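Local coordinates for extracellular protein containing a SCP domain (Bacillus anthracis, PDB 4IFA) that is of unknown function but is an extracellular protein that joins a CAP-associated N-terminal region to an SCP (CAP-superfamily) domain, at residues T321-G326 with Q334-K339; Q223-T228 with L240-Q245; Q167-H172 with G179-D184; D87-V92 with G108-V113. All blocks are in the same frame, centred on the assembly; numbering follows the deposited sequence.

Contact 1 (T321-G326 with Q334-K339); sequences TGLGVG and QNFIRK
Q334 meets L323 through its aliphatic part: CB of Q334 lies 3.8 Å from CD1 of L323, while its OE1 is hydrogen-bonded to N290 of strand 286-293. N335 pairs with G324 through two straight backbone hydrogen bonds, N335 N to G324 O at 2.9 Å and G324 N to N335 O; its side chain leaves the hairpin for helix 244-260. At F336 the same methyl of L323 returns, CD1 sitting 4.0 Å from the ring centroid and almost on its normal, a CH-pi contact over the face. With CG opposite the backbone N (chi1 176°), the L323 side chain runs toward strand 331-338, where CD1 meets both residues. I337 faces two residues at once. Its carbonyl O accepts from T321 N at 2.8 Å and from G322 N at 2.9 Å, and its own N returns a bond to G322 O. G322 presents no side chain to CG1 of I337, which rests 4.0 Å from CA of G322. Beyond R338, the N of K339 donates to the hydroxyl OG1 of T321 at 3.1 Å, adding a side-chain bond to the backbone pairing, and NZ of K339 forms a salt bridge with D243. Two residues opposite one, T321 and G322 against I337, make a classic beta bulge at the open end of the antiparallel hairpin 322-328/331-338, in the central sheet of the alpha-beta-alpha sandwich characteristic of SCP domains.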
loop_
_atom_site.group_PDB
_atom_site.type_symbol
_atom_site.label_atom_id
_atom_site.label_comp_id
_atom_site.label_asym_id
_atom_site.label_seq_id
_atom_site.Cartn_x
_atom_site.Cartn_y
_atom_site.Cartn_z
ATOM N N THR A 321 18.554 10.214 2.284
ATOM C CA THR A 321 19.017 9.228 3.229
ATOM C C THR A 321 17.985 8.821 4.256
ATOM O O THR A 321 18.090 7.727 4.827
ATOM C CB THR A 321 20.262 9.732 3.990
ATOM O OG1 THR A 321 19.974 10.941 4.713
ATOM C CG2 THR A 321 21.404 9.990 3.008
ATOM N N GLY A 322 16.999 9.675 4.511
ATOM C CA GLY A 322 16.011 9.452 5.556
ATOM C C GLY A 322 14.608 9.766 5.074
ATOM O O GLY A 322 14.397 10.468 4.091
ATOM N N LEU A 323 13.641 9.268 5.829
ATOM C CA LEU A 323 12.227 9.431 5.549
ATOM C C LEU A 323 11.417 9.423 6.807
ATOM O O LEU A 323 11.572 8.530 7.637
ATOM C CB LEU A 323 11.709 8.312 4.625
ATOM C CG LEU A 323 10.232 8.243 4.274
ATOM C CD1 LEU A 323 9.746 9.532 3.630
ATOM C CD2 LEU A 323 9.934 7.011 3.418
ATOM N N GLY A 324 10.554 10.419 6.950
ATOM C CA GLY A 324 9.522 10.381 7.990
ATOM C C GLY A 324 8.188 10.443 7.251
ATOM O O GLY A 324 8.002 11.176 6.286
ATOM N N VAL A 325 7.231 9.647 7.693
ATOM C CA VAL A 325 5.895 9.601 7.093
ATOM C C VAL A 325 4.922 10.020 8.173
ATOM O O VAL A 325 5.001 9.540 9.284
ATOM C CB VAL A 325 5.515 8.168 6.598
ATOM C CG1 VAL A 325 4.209 8.214 5.849
ATOM C CG2 VAL A 325 6.623 7.541 5.687
ATOM N N GLY A 326 3.974 10.875 7.803
ATOM C CA GLY A 326 2.936 11.341 8.734
ATOM C C GLY A 326 1.576 11.247 8.081
ATOM O O GLY A 326 1.371 11.767 6.988
ATOM N N GLN A 334 4.833 12.218 2.994
ATOM C CA GLN A 334 6.222 11.767 3.099
ATOM C C GLN A 334 7.104 12.992 3.138
ATOM O O GLN A 334 7.001 13.856 2.248
ATOM C CB GLN A 334 6.645 10.953 1.876
ATOM C CG GLN A 334 6.037 9.579 1.753
ATOM C CD GLN A 334 6.444 8.872 0.469
ATOM O OE1 GLN A 334 6.439 9.462 -0.614
ATOM N NE2 GLN A 334 6.827 7.585 0.580
ATOM N N ASN A 335 8.022 13.038 4.107
ATOM C CA ASN A 335 9.077 14.043 4.133
ATOM C C ASN A 335 10.412 13.294 4.071
ATOM O O ASN A 335 10.784 12.520 4.958
ATOM C CB ASN A 335 8.989 14.997 5.327
ATOM C CG ASN A 335 7.887 16.037 5.194
ATOM O OD1 ASN A 335 7.192 16.165 4.136
ATOM N ND2 ASN A 335 7.697 16.787 6.265
ATOM N N PHE A 336 11.133 13.524 2.975
ATOM C CA PHE A 336 12.420 12.913 2.702
ATOM C C PHE A 336 13.496 13.904 3.112
ATOM O O PHE A 336 13.357 15.112 2.890
ATOM C CB PHE A 336 12.587 12.659 1.182
ATOM C CG PHE A 336 11.605 11.701 0.571
ATOM C CD1 PHE A 336 11.951 10.371 0.420
ATOM C CD2 PHE A 336 10.367 12.133 0.124
ATOM C CE1 PHE A 336 11.072 9.479 -0.151
ATOM C CE2 PHE A 336 9.461 11.241 -0.423
ATOM C CZ PHE A 336 9.831 9.913 -0.563
ATOM N N ILE A 337 14.588 13.405 3.688
ATOM C CA ILE A 337 15.726 14.250 4.042
ATOM C C ILE A 337 17.049 13.599 3.704
ATOM O O ILE A 337 17.153 12.389 3.475
ATOM C CB ILE A 337 15.764 14.647 5.539
ATOM C CG1 ILE A 337 15.816 13.399 6.437
ATOM C CG2 ILE A 337 14.497 15.499 5.905
ATOM C CD1 ILE A 337 16.139 13.747 7.908
ATOM N N ARG A 338 18.050 14.460 3.583
ATOM C CA ARG A 338 19.434 14.064 3.465
ATOM C C ARG A 338 20.152 14.639 4.663
ATOM O O ARG A 338 20.076 15.849 4.922
ATOM C CB ARG A 338 20.125 14.606 2.197
ATOM C CG ARG A 338 21.597 14.214 2.123
ATOM C CD ARG A 338 22.250 14.774 0.876
ATOM N NE ARG A 338 23.664 14.448 0.790
ATOM C CZ ARG A 338 24.182 13.357 0.239
ATOM N NH1 ARG A 338 23.387 12.412 -0.267
ATOM N NH2 ARG A 338 25.498 13.202 0.215
ATOM N N LYS A 339 20.857 13.804 5.391
ATOM C CA LYS A 339 21.738 14.323 6.424
ATOM C C LYS A 339 22.972 13.442 6.546
ATOM O O LYS A 339 23.091 12.430 5.851
ATOM C CB LYS A 339 21.011 14.549 7.748
ATOM C CG LYS A 339 20.375 13.302 8.307
ATOM C CD LYS A 339 19.713 13.580 9.627
ATOM C CE LYS A 339 19.113 12.327 10.230
ATOM N NZ LYS A 339 18.504 12.648 11.556
ATOM O OXT LYS A 339 23.905 13.792 7.296
#

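Contact 2 (Q223-T228 with L240-Q245); sequences QIFDLT and LAWDQQ
The ring of F225 is the centre of this contact, meeting W242 in an edge-to-face pair. CE3, on the six-membered edge of the indole, comes within 3.7 Å of F225 CD1, with the ring planes at 84°. From the same residue CB of W242 sits over the phenyl face, 4.2 Å from its centroid, so a methylene and an aromatic edge share that ring. The far end of the phenyl reaches the backbone, CZ lying 3.3 Å from the carbonyl O of L240. With CG trans to the backbone N (chi1 175°), the F225 side chain projects off helix 210-234 toward segment 240-242. A smaller apolar touch joins CG2 of T228 to CD1 of L240. The helix thus packs against the edge strand 241-242 of the mixed sheet, part of the helix-on-sheet layering of the SCP fold. Behind the first shell, OG1 of T228 bonds I224 O at 2.8 Å, and T228 N reaches that same oxygen from the opposite face of its plane. On the other side, NE1 of W242 donates to OE1 of Q244 at 2.9 Å, a bond in the indole plane that would limit its rotation. D243, at the N-cap of helix 244-260, caps a backbone N with its side chain, and its OD2 also bonds T246 OG1.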
loop_
_atom_site.group_PDB
_atom_site.type_symbol
_atom_site.label_atom_id
_atom_site.label_comp_id
_atom_site.label_asym_id
_atom_site.label_seq_id
_atom_site.Cartn_x
_atom_site.Cartn_y
_atom_site.Cartn_z
ATOM N N GLN A 223 3.693 1.235 7.087
ATOM C CA GLN A 223 3.525 0.510 5.797
ATOM C C GLN A 223 4.101 1.351 4.658
ATOM O O GLN A 223 4.832 0.838 3.813
ATOM C CB GLN A 223 2.077 0.142 5.525
ATOM C CG GLN A 223 1.517 -0.842 6.534
ATOM C CD GLN A 223 0.081 -1.097 6.334
ATOM O OE1 GLN A 223 -0.488 -0.941 5.267
ATOM N NE2 GLN A 223 -0.541 -1.581 7.402
ATOM N N ILE A 224 3.785 2.645 4.612
ATOM C CA ILE A 224 4.353 3.473 3.557
ATOM C C ILE A 224 5.874 3.432 3.640
ATOM O O ILE A 224 6.560 3.395 2.600
ATOM C CB ILE A 224 3.814 4.936 3.613
ATOM C CG1 ILE A 224 2.364 4.963 3.146
ATOM C CG2 ILE A 224 4.700 5.886 2.757
ATOM C CD1 ILE A 224 1.630 6.303 3.457
ATOM N N PHE A 225 6.439 3.569 4.824
ATOM C CA PHE A 225 7.891 3.498 4.982
ATOM C C PHE A 225 8.518 2.226 4.427
ATOM O O PHE A 225 9.404 2.270 3.565
ATOM C CB PHE A 225 8.281 3.729 6.439
ATOM C CG PHE A 225 9.728 3.547 6.709
ATOM C CD1 PHE A 225 10.663 4.553 6.392
ATOM C CD2 PHE A 225 10.204 2.377 7.263
ATOM C CE1 PHE A 225 12.024 4.367 6.633
ATOM C CE2 PHE A 225 11.566 2.204 7.500
ATOM C CZ PHE A 225 12.468 3.206 7.193
ATOM N N ASP A 226 8.038 1.091 4.886
ATOM C CA ASP A 226 8.595 -0.176 4.420
ATOM C C ASP A 226 8.394 -0.376 2.916
ATOM O O ASP A 226 9.298 -0.863 2.225
ATOM C CB ASP A 226 7.948 -1.344 5.158
ATOM C CG ASP A 226 8.396 -1.479 6.573
ATOM O OD1 ASP A 226 9.520 -1.073 6.916
ATOM O OD2 ASP A 226 7.632 -2.072 7.399
ATOM N N LEU A 227 7.214 -0.021 2.401
ATOM C CA LEU A 227 6.923 -0.248 1.000
ATOM C C LEU A 227 7.717 0.728 0.132
ATOM O O LEU A 227 8.003 0.427 -1.015
ATOM C CB LEU A 227 5.401 -0.171 0.779
ATOM C CG LEU A 227 4.590 -1.249 1.479
ATOM C CD1 LEU A 227 3.081 -0.902 1.375
ATOM C CD2 LEU A 227 4.900 -2.593 0.815
ATOM N N THR A 228 8.077 1.892 0.684
ATOM C CA THR A 228 8.966 2.831 -0.046
ATOM C C THR A 228 10.347 2.164 -0.154
ATOM O O THR A 228 10.975 2.282 -1.195
ATOM C CB THR A 228 9.065 4.208 0.646
ATOM O OG1 THR A 228 7.773 4.843 0.543
ATOM C CG2 THR A 228 10.048 5.123 -0.057
ATOM N N LEU A 240 16.194 3.996 2.821
ATOM C CA LEU A 240 16.027 5.182 3.639
ATOM C C LEU A 240 15.836 4.781 5.102
ATOM O O LEU A 240 15.195 3.756 5.437
ATOM C CB LEU A 240 14.794 5.966 3.169
ATOM C CG LEU A 240 14.805 6.459 1.730
ATOM C CD1 LEU A 240 13.432 6.934 1.264
ATOM C CD2 LEU A 240 15.859 7.534 1.510
ATOM N N ALA A 241 16.445 5.556 5.985
ATOM C CA ALA A 241 16.321 5.385 7.436
ATOM C C ALA A 241 15.159 6.173 7.961
ATOM O O ALA A 241 14.960 7.289 7.571
ATOM C CB ALA A 241 17.612 5.872 8.148
ATOM N N TRP A 242 14.391 5.596 8.889
ATOM C CA TRP A 242 13.283 6.279 9.521
ATOM C C TRP A 242 13.780 7.416 10.377
ATOM O O TRP A 242 14.763 7.259 11.141
ATOM C CB TRP A 242 12.526 5.296 10.441
ATOM C CG TRP A 242 11.362 5.893 11.205
ATOM C CD1 TRP A 242 11.359 6.267 12.525
ATOM C CD2 TRP A 242 10.067 6.253 10.690
ATOM N NE1 TRP A 242 10.136 6.787 12.870
ATOM C CE2 TRP A 242 9.317 6.779 11.774
ATOM C CE3 TRP A 242 9.445 6.139 9.446
ATOM C CZ2 TRP A 242 7.999 7.208 11.627
ATOM C CZ3 TRP A 242 8.134 6.519 9.311
ATOM C CH2 TRP A 242 7.430 7.078 10.376
ATOM N N ASP A 243 13.113 8.569 10.257
ATOM C CA ASP A 243 13.459 9.689 11.119
ATOM C C ASP A 243 12.208 10.154 11.847
ATOM O O ASP A 243 11.274 10.720 11.244
ATOM C CB ASP A 243 14.075 10.849 10.353
ATOM C CG ASP A 243 14.658 11.879 11.298
ATOM O OD1 ASP A 243 15.698 11.584 11.974
ATOM O OD2 ASP A 243 14.076 12.962 11.456
ATOM N N GLN A 244 12.189 9.913 13.152
ATOM C CA GLN A 244 10.981 10.232 13.916
ATOM C C GLN A 244 10.651 11.732 13.982
ATOM O O GLN A 244 9.498 12.111 13.884
ATOM C CB GLN A 244 11.044 9.656 15.334
ATOM C CG GLN A 244 9.721 9.826 16.101
ATOM C CD GLN A 244 8.558 9.066 15.464
ATOM O OE1 GLN A 244 8.669 7.883 15.165
ATOM N NE2 GLN A 244 7.426 9.736 15.305
ATOM N N GLN A 245 11.663 12.575 14.168
ATOM C CA GLN A 245 11.419 14.013 14.251
ATOM C C GLN A 245 10.832 14.546 12.928
ATOM O O GLN A 245 9.969 15.417 12.937
ATOM C CB GLN A 245 12.689 14.729 14.699
ATOM C CG GLN A 245 13.256 14.132 15.996
ATOM C CD GLN A 245 12.367 14.348 17.213
ATOM O OE1 GLN A 245 12.103 15.486 17.609
ATOM N NE2 GLN A 245 11.936 13.250 17.839
#

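Contact 3 (Q167-H172 with G179-D184); sequences QLYFDH and GVRYMD
A beta hairpin within the seven-stranded antiparallel sheet of the N-terminal region brings strands 164-171 and 176-183 side by side here. Q167 and R181 form a hydrogen-bonded pair, Q167 N donating to R181 O at 2.8 Å and R181 N to Q167 O at 2.9 Å. Y169 and G179 make the next such pair, with Y169 N bonded to G179 O. Above them, the side chains of Q167, Y169 and R181 gather on one face. NH2 of R181 donates to OH of Y169 at 3.0 Å, the hydroxyl lying in the guanidinium plane and the bond nearly straight at 169°, although ring and guanidinium are turned 63° from each other. NE of R181 gives only a weak bond, 3.1 Å and bent, to OE1 of Q167. The methyl CE of M183, a selenomethionine, closes on that same carbonyl end at 3.7 Å from OE1. On the reverse face L168 CD2 lies against V180 CG2 at 4.1 Å. The guanidinium is therefore held by the Y169 hydroxyl, in its plane, and by a salt bridge from NH1 to D297; the D297 carboxylate probably balances the buried charge, while the Y169 bond helps fix how the group is turned.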
loop_
_atom_site.group_PDB
_atom_site.type_symbol
_atom_site.label_atom_id
_atom_site.label_comp_id
_atom_site.label_asym_id
_atom_site.label_seq_id
_atom_site.Cartn_x
_atom_site.Cartn_y
_atom_site.Cartn_z
ATOM N N GLN A 167 -6.554 -7.238 -6.826
ATOM C CA GLN A 167 -6.246 -5.925 -7.395
ATOM C C GLN A 167 -4.758 -5.975 -7.737
ATOM O O GLN A 167 -3.914 -6.200 -6.865
ATOM C CB GLN A 167 -6.520 -4.824 -6.376
ATOM C CG GLN A 167 -6.375 -3.373 -6.831
ATOM C CD GLN A 167 -6.784 -2.384 -5.712
ATOM O OE1 GLN A 167 -6.764 -2.709 -4.522
ATOM N NE2 GLN A 167 -7.097 -1.162 -6.106
ATOM N N LEU A 168 -4.445 -5.727 -8.999
ATOM C CA LEU A 168 -3.084 -5.896 -9.530
ATOM C C LEU A 168 -2.454 -4.530 -9.695
ATOM O O LEU A 168 -2.781 -3.803 -10.626
ATOM C CB LEU A 168 -3.120 -6.666 -10.856
ATOM C CG LEU A 168 -3.871 -8.007 -10.854
ATOM C CD1 LEU A 168 -3.897 -8.589 -12.283
ATOM C CD2 LEU A 168 -3.241 -8.983 -9.895
ATOM N N TYR A 169 -1.532 -4.189 -8.795
ATOM C CA TYR A 169 -0.914 -2.876 -8.816
ATOM C C TYR A 169 0.298 -2.873 -9.741
ATOM O O TYR A 169 1.248 -3.644 -9.561
ATOM C CB TYR A 169 -0.494 -2.447 -7.415
ATOM C CG TYR A 169 -1.595 -1.948 -6.501
ATOM C CD1 TYR A 169 -2.224 -0.733 -6.747
ATOM C CD2 TYR A 169 -1.954 -2.635 -5.337
ATOM C CE1 TYR A 169 -3.179 -0.223 -5.911
ATOM C CE2 TYR A 169 -2.903 -2.109 -4.477
ATOM C CZ TYR A 169 -3.508 -0.922 -4.770
ATOM O OH TYR A 169 -4.414 -0.326 -3.902
ATOM N N PHE A 170 0.262 -1.975 -10.726
ATOM C CA PHE A 170 1.355 -1.797 -11.687
ATOM C C PHE A 170 2.068 -0.455 -11.497
ATOM O O PHE A 170 1.468 0.523 -11.061
ATOM C CB PHE A 170 0.817 -1.828 -13.113
ATOM C CG PHE A 170 0.444 -3.183 -13.581
ATOM C CD1 PHE A 170 1.382 -3.995 -14.199
ATOM C CD2 PHE A 170 -0.824 -3.689 -13.355
ATOM C CE1 PHE A 170 1.048 -5.311 -14.596
ATOM C CE2 PHE A 170 -1.152 -4.970 -13.745
ATOM C CZ PHE A 170 -0.221 -5.777 -14.349
ATOM N N ASP A 171 3.338 -0.452 -11.874
ATOM C CA ASP A 171 4.088 0.753 -12.151
ATOM C C ASP A 171 3.891 0.963 -13.649
ATOM O O ASP A 171 4.434 0.204 -14.453
ATOM C CB ASP A 171 5.559 0.496 -11.817
ATOM C CG ASP A 171 6.438 1.676 -12.150
ATOM O OD1 ASP A 171 6.134 2.429 -13.109
ATOM O OD2 ASP A 171 7.417 1.902 -11.396
ATOM N N HIS A 172 3.063 1.929 -14.027
ATOM C CA HIS A 172 2.738 2.112 -15.465
ATOM C C HIS A 172 3.900 2.646 -16.246
ATOM O O HIS A 172 3.871 2.615 -17.492
ATOM C CB HIS A 172 1.503 2.986 -15.716
ATOM C CG HIS A 172 1.774 4.454 -15.754
ATOM N ND1 HIS A 172 1.852 5.233 -14.620
ATOM C CD2 HIS A 172 1.944 5.299 -16.802
ATOM C CE1 HIS A 172 2.081 6.487 -14.966
ATOM N NE2 HIS A 172 2.131 6.560 -16.291
ATOM N N GLY A 179 2.614 -5.093 -7.015
ATOM C CA GLY A 179 1.910 -5.578 -5.800
ATOM C C GLY A 179 0.611 -6.230 -6.149
ATOM O O GLY A 179 0.088 -6.022 -7.250
ATOM N N VAL A 180 0.094 -7.059 -5.219
ATOM C CA VAL A 180 -1.201 -7.709 -5.432
ATOM C C VAL A 180 -1.976 -7.568 -4.119
ATOM O O VAL A 180 -1.486 -7.969 -3.063
ATOM C CB VAL A 180 -1.064 -9.206 -5.768
ATOM C CG1 VAL A 180 -2.427 -9.860 -5.907
ATOM C CG2 VAL A 180 -0.251 -9.389 -7.082
ATOM N N ARG A 181 -3.185 -7.001 -4.212
ATOM C CA ARG A 181 -4.091 -6.911 -3.068
ATOM C C ARG A 181 -5.250 -7.859 -3.269
ATOM O O ARG A 181 -6.122 -7.599 -4.067
ATOM C CB ARG A 181 -4.591 -5.467 -2.832
ATOM C CG ARG A 181 -5.370 -5.316 -1.547
ATOM C CD ARG A 181 -6.262 -4.092 -1.584
ATOM N NE ARG A 181 -5.587 -2.797 -1.707
ATOM C CZ ARG A 181 -5.239 -1.980 -0.713
ATOM N NH1 ARG A 181 -5.382 -2.318 0.539
ATOM N NH2 ARG A 181 -4.697 -0.799 -0.994
ATOM N N TYR A 182 -5.293 -8.951 -2.495
ATOM C CA TYR A 182 -6.385 -9.879 -2.537
ATOM C C TYR A 182 -7.461 -9.382 -1.574
ATOM O O TYR A 182 -7.124 -8.899 -0.495
ATOM C CB TYR A 182 -5.950 -11.253 -2.051
ATOM C CG TYR A 182 -4.887 -11.890 -2.936
ATOM C CD1 TYR A 182 -5.188 -12.288 -4.220
ATOM C CD2 TYR A 182 -3.602 -12.140 -2.464
ATOM C CE1 TYR A 182 -4.222 -12.883 -5.046
ATOM C CE2 TYR A 182 -2.658 -12.748 -3.247
ATOM C CZ TYR A 182 -2.961 -13.143 -4.529
ATOM O OH TYR A 182 -1.991 -13.747 -5.307
HETATM N N MSE A 183 -8.713 -9.471 -2.001
HETATM C CA MSE A 183 -9.842 -9.052 -1.162
HETATM C C MSE A 183 -11.038 -9.931 -1.341
HETATM O O MSE A 183 -11.341 -10.318 -2.461
HETATM C CB MSE A 183 -10.279 -7.645 -1.579
HETATM C CG MSE A 183 -9.254 -6.555 -1.366
HETATM SE SE MSE A 183 -9.889 -4.780 -2.044
HETATM C CE MSE A 183 -9.494 -5.117 -3.888
ATOM N N ASP A 184 -11.730 -10.255 -0.250
ATOM C CA ASP A 184 -13.027 -10.922 -0.352
ATOM C C ASP A 184 -14.069 -9.844 -0.769
ATOM O O ASP A 184 -13.745 -8.645 -0.878
ATOM C CB ASP A 184 -13.398 -11.704 0.946
ATOM C CG ASP A 184 -13.579 -10.825 2.177
ATOM O OD1 ASP A 184 -13.509 -9.576 2.108
ATOM O OD2 ASP A 184 -13.804 -11.415 3.260
#

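Contact 4 (D87-V92 with G108-V113); sequences DLAQYV and GEQVKV
A89 and Q110 are joined by one of two backbone hydrogen bonds that link these loops. Q110 N donates to A89 O at 2.9 Å, and G108 N to Y91 O at 3.0 Å. Both donors belong to the type I turn G108-V111, in which V111 N bonds back to G108 O; across from it, D87 forms an Asx turn by accepting from A89 N with OD1.

Close approach of backbone without hydrogen bonding centres on G108. Its CA is 3.5 Å from L88 O in a CA-H...O contact, and, with no side chain on G108, the two backbones come together closely enough to put its C 3.3 Å from A89 O.

The side-chain contacts are partly apolar. CG2 of V111, set beside its own backbone N because CG1 takes the position trans to it (chi1 178°), presses on the Q90 carbonyl carbon at 3.5 Å. The Q90 chain, bent at chi2 (-67°), brings NE2 over CB of Q110, their amide planes lying 67° apart. Y91 directs its ring away from the turn, to helix 210-234, and its hydroxyl bonds Q93.

Two waters also bridge the loops. One donates to L88 O and accepts from E109 N; the other donates to Q110 O at 2.7 Å and, weakly, to OE1 of Q90. The direct hydrogen bonds across the contact thus both run between backbone atoms, whereas the side chain of Q90 meets Q110 by van der Waals contact and through a weak water link to its carbonyl.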
loop_
_atom_site.group_PDB
_atom_site.type_symbol
_atom_site.label_atom_id
_atom_site.label_comp_id
_atom_site.label_asym_id
_atom_site.label_seq_id
_atom_site.Cartn_x
_atom_site.Cartn_y
_atom_site.Cartn_z
ATOM N N ASP A 87 11.737 -9.493 6.062
ATOM C CA ASP A 87 12.495 -9.788 4.870
ATOM C C ASP A 87 11.766 -9.090 3.746
ATOM O O ASP A 87 10.678 -9.522 3.311
ATOM C CB ASP A 87 12.555 -11.299 4.631
ATOM C CG ASP A 87 13.314 -11.675 3.366
ATOM O OD1 ASP A 87 13.587 -10.821 2.492
ATOM O OD2 ASP A 87 13.651 -12.890 3.273
ATOM N N LEU A 88 12.379 -8.033 3.205
ATOM C CA LEU A 88 11.713 -7.255 2.152
ATOM C C LEU A 88 11.391 -8.063 0.894
ATOM O O LEU A 88 10.412 -7.745 0.222
ATOM C CB LEU A 88 12.455 -5.951 1.806
ATOM C CG LEU A 88 12.455 -4.870 2.908
ATOM C CD1 LEU A 88 13.053 -3.582 2.326
ATOM C CD2 LEU A 88 11.066 -4.591 3.585
ATOM N N ALA A 89 12.153 -9.120 0.607
ATOM C CA ALA A 89 11.890 -9.977 -0.564
ATOM C C ALA A 89 10.631 -10.823 -0.409
ATOM O O ALA A 89 10.102 -11.373 -1.386
ATOM C CB ALA A 89 13.088 -10.890 -0.823
ATOM N N GLN A 90 10.165 -10.968 0.843
ATOM C CA GLN A 90 9.004 -11.817 1.210
ATOM C C GLN A 90 7.820 -11.009 1.788
ATOM O O GLN A 90 6.908 -11.540 2.419
ATOM C CB GLN A 90 9.427 -12.913 2.199
ATOM C CG GLN A 90 10.583 -13.766 1.738
ATOM C CD GLN A 90 10.282 -14.634 0.545
ATOM O OE1 GLN A 90 9.127 -14.909 0.216
ATOM N NE2 GLN A 90 11.340 -15.096 -0.117
ATOM N N TYR A 91 7.827 -9.688 1.595
ATOM C CA TYR A 91 6.853 -8.821 2.275
ATOM C C TYR A 91 5.444 -9.150 1.918
ATOM O O TYR A 91 5.062 -9.204 0.731
ATOM C CB TYR A 91 7.120 -7.325 1.937
ATOM C CG TYR A 91 6.261 -6.344 2.699
ATOM C CD1 TYR A 91 6.802 -5.605 3.716
ATOM C CD2 TYR A 91 4.912 -6.213 2.439
ATOM C CE1 TYR A 91 6.022 -4.737 4.480
ATOM C CE2 TYR A 91 4.098 -5.364 3.200
ATOM C CZ TYR A 91 4.665 -4.637 4.224
ATOM O OH TYR A 91 3.904 -3.757 4.967
ATOM N N VAL A 92 4.654 -9.417 2.966
ATOM C CA VAL A 92 3.232 -9.602 2.842
ATOM C C VAL A 92 2.575 -9.126 4.137
ATOM O O VAL A 92 3.191 -9.160 5.223
ATOM C CB VAL A 92 2.843 -11.066 2.543
ATOM C CG1 VAL A 92 3.328 -12.009 3.589
ATOM C CG2 VAL A 92 1.320 -11.221 2.352
ATOM N N GLY A 108 6.560 -8.349 -1.702
ATOM C CA GLY A 108 7.861 -8.974 -1.848
ATOM C C GLY A 108 8.053 -9.603 -3.204
ATOM O O GLY A 108 7.183 -10.345 -3.688
ATOM N N GLU A 109 9.203 -9.319 -3.809
ATOM C CA GLU A 109 9.506 -9.786 -5.139
ATOM C C GLU A 109 9.462 -11.288 -5.309
ATOM O O GLU A 109 9.132 -11.781 -6.399
ATOM C CB GLU A 109 10.879 -9.253 -5.593
ATOM C CG GLU A 109 11.203 -9.593 -7.051
ATOM C CD GLU A 109 12.403 -8.830 -7.641
ATOM O OE1 GLU A 109 13.172 -9.451 -8.414
ATOM O OE2 GLU A 109 12.558 -7.613 -7.378
ATOM N N GLN A 110 9.734 -12.025 -4.225
ATOM C CA GLN A 110 9.788 -13.471 -4.288
ATOM C C GLN A 110 8.513 -14.162 -3.840
ATOM O O GLN A 110 8.434 -15.412 -3.871
ATOM C CB GLN A 110 10.972 -13.987 -3.455
ATOM C CG GLN A 110 12.326 -13.538 -3.979
ATOM C CD GLN A 110 12.544 -13.833 -5.449
ATOM O OE1 GLN A 110 12.260 -14.935 -5.921
ATOM N NE2 GLN A 110 13.043 -12.839 -6.193
ATOM N N VAL A 111 7.508 -13.403 -3.426
ATOM C CA VAL A 111 6.264 -14.028 -2.946
ATOM C C VAL A 111 5.474 -14.603 -4.124
ATOM O O VAL A 111 5.270 -13.921 -5.132
ATOM C CB VAL A 111 5.392 -13.018 -2.215
ATOM C CG1 VAL A 111 4.074 -13.624 -1.736
ATOM C CG2 VAL A 111 6.186 -12.413 -0.992
ATOM N N LYS A 112 5.041 -15.842 -4.000
ATOM C CA LYS A 112 4.283 -16.494 -5.057
ATOM C C LYS A 112 2.893 -15.880 -5.204
ATOM O O LYS A 112 2.118 -15.758 -4.238
ATOM C CB LYS A 112 4.144 -17.992 -4.763
ATOM C CG LYS A 112 5.468 -18.749 -4.584
ATOM C CD LYS A 112 6.475 -18.481 -5.697
ATOM C CE LYS A 112 7.709 -19.403 -5.588
ATOM N NZ LYS A 112 8.611 -19.223 -6.740
ATOM N N VAL A 113 2.575 -15.485 -6.436
ATOM C CA VAL A 113 1.267 -14.937 -6.774
ATOM C C VAL A 113 0.733 -15.556 -8.085
ATOM O O VAL A 113 0.273 -14.833 -8.990
ATOM C CB VAL A 113 1.326 -13.405 -6.845
ATOM C CG1 VAL A 113 1.513 -12.801 -5.417
ATOM C CG2 VAL A 113 2.423 -12.899 -7.792
HETATM O O HOH W 1 11.104 -7.231 -2.624
HETATM O O HOH W 2 8.846 -17.408 -2.038
#

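In the fold
From the N terminus, contact 4 comes first, closing the excursion through strands 92-97 and 100-106 by joining the loops at its two ends. Contact 3 follows as a beta hairpin in the same sheet; Y182 and V180 there touch V113 of contact 4. The chain then enters the SCP region, where contact 2 folds helix 210-234 back on strand 241-242, and contact 1 closes the C-terminal hairpin beside that strand, L323 and T321 bonding A241. All four lie in series, none nested or crossed. Packing of Y91 from contact 4 on L227 and D226 of contact 2 ties the N-terminal region to the SCP region.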